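Side-chain contact in alcohol dehydrogenase superfamily protein (Novosphingobium aromaticivorans, PDB 3GAZ), which is probably an NADP-dependent oxidoreductase of the medium-chain dehydrogenase/reductase type, built from a GroES-like domain and a Rossmann-type nucleotide-binding domain: residues A[118-121]-A[122-125]. Sequence-based numbering, arbitrary orientation.
Sequences SKPA and ALTM
Lys119 curls back over the turn that follows it, and its ammonium group bonds to the carbonyl of Leu123: Lys119 NZ to Leu123 O is 2.7 Å, with the donor tilted 20° from the carbonyl plane. Lys119 NZ also donates to Pro120 O, 3.1 Å away. Pro120 O accepts Leu123 N as well, at 3.2 Å, which closes the type I beta turn from Pro120 to Leu123. That turn bond is fairly straight, with an N-H...O angle of 162°. The two donors come to Pro120 O from opposite faces of its carbonyl plane, so the turn bond and the lysine bond do not compete for one side.

The shape of the lysine chain explains its reach. It is extended through its first two torsions, then bends at chi3 (73°) and again at chi4, which folds NZ back toward the two carbonyls. The bent part runs across the end of Met125, a selenomethionine, at about a right angle: Lys119 CD sits 3.7 Å from Met125 SE, and Lys119 CE is equally close to Met125 CE. On the apolar side of the turn, Pro120 CB meets Leu123 CG at 4.0 Å, and Leu123 CD1 touches Pro120 CB and CG.

Farther out, Pro120 and Leu123 both pack on Val292 of helix 278-293, while Met125 lies against Ala72 and Thr74 of strand 70-78. Thr124 is the N-cap of helix 125-129, its side chain capping a backbone nitrogen beyond Met125. The loop carrying the turn links strand 116-118 to helix 125-129, and the lysine supplies N-H donors to two main-chain carbonyls while its positive charge probably polarises both.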
loop_
_atom_site.group_PDB
_atom_site.type_symbol
_atom_site.label_atom_id
_atom_site.label_comp_id
_atom_site.label_asym_id
_atom_site.label_seq_id
_atom_site.Cartn_x
_atom_site.Cartn_y
_atom_site.Cartn_z
ATOM N N SER A 118 8.370 1.171 -23.499
ATOM C CA SER A 118 8.501 2.325 -24.374
ATOM C C SER A 118 7.130 2.679 -24.928
ATOM O O SER A 118 6.329 1.794 -25.240
ATOM C CB SER A 118 9.463 2.018 -25.527
ATOM O OG SER A 118 10.777 1.799 -25.045
ATOM N N LYS A 119 6.855 3.973 -25.037
ATOM C CA LYS A 119 5.575 4.423 -25.562
ATOM C C LYS A 119 5.494 4.132 -27.055
ATOM O O LYS A 119 6.458 4.346 -27.784
ATOM C CB LYS A 119 5.402 5.927 -25.342
ATOM C CG LYS A 119 4.063 6.462 -25.857
ATOM C CD LYS A 119 3.947 7.971 -25.717
ATOM C CE LYS A 119 4.812 8.693 -26.733
ATOM N NZ LYS A 119 4.413 8.359 -28.130
ATOM N N PRO A 120 4.345 3.617 -27.523
ATOM C CA PRO A 120 4.182 3.319 -28.947
ATOM C C PRO A 120 4.414 4.615 -29.716
ATOM O O PRO A 120 3.808 5.644 -29.404
ATOM C CB PRO A 120 2.735 2.841 -29.031
ATOM C CG PRO A 120 2.556 2.138 -27.720
ATOM C CD PRO A 120 3.211 3.092 -26.741
ATOM N N ALA A 121 5.291 4.566 -30.711
ATOM C CA ALA A 121 5.623 5.747 -31.501
ATOM C C ALA A 121 4.438 6.452 -32.151
ATOM O O ALA A 121 4.412 7.681 -32.237
ATOM C CB ALA A 121 6.653 5.374 -32.577
ATOM N N ALA A 122 3.455 5.679 -32.599
ATOM C CA ALA A 122 2.291 6.236 -33.285
ATOM C C ALA A 122 1.241 6.920 -32.409
ATOM O O ALA A 122 0.335 7.569 -32.927
ATOM C CB ALA A 122 1.624 5.138 -34.126
ATOM N N LEU A 123 1.353 6.785 -31.091
ATOM C CA LEU A 123 0.370 7.389 -30.195
ATOM C C LEU A 123 0.843 8.676 -29.529
ATOM O O LEU A 123 2.033 8.854 -29.268
ATOM C CB LEU A 123 -0.018 6.404 -29.087
ATOM C CG LEU A 123 -0.550 5.015 -29.452
ATOM C CD1 LEU A 123 -0.904 4.276 -28.167
ATOM C CD2 LEU A 123 -1.773 5.132 -30.351
ATOM N N THR A 124 -0.104 9.570 -29.254
ATOM C CA THR A 124 0.203 10.812 -28.559
ATOM C C THR A 124 0.279 10.403 -27.087
ATOM O O THR A 124 -0.100 9.286 -26.736
ATOM C CB THR A 124 -0.925 11.849 -28.717
ATOM O OG1 THR A 124 -2.111 11.361 -28.075
ATOM C CG2 THR A 124 -1.207 12.116 -30.198
HETATM N N MSE A 125 0.762 11.290 -26.225
HETATM C CA MSE A 125 0.854 10.956 -24.808
HETATM C C MSE A 125 -0.527 10.646 -24.218
HETATM O O MSE A 125 -0.668 9.749 -23.382
HETATM C CB MSE A 125 1.525 12.098 -24.039
HETATM C CG MSE A 125 3.043 12.203 -24.268
HETATM SE SE MSE A 125 3.998 10.875 -23.453
HETATM C CE MSE A 125 5.657 11.181 -24.121
#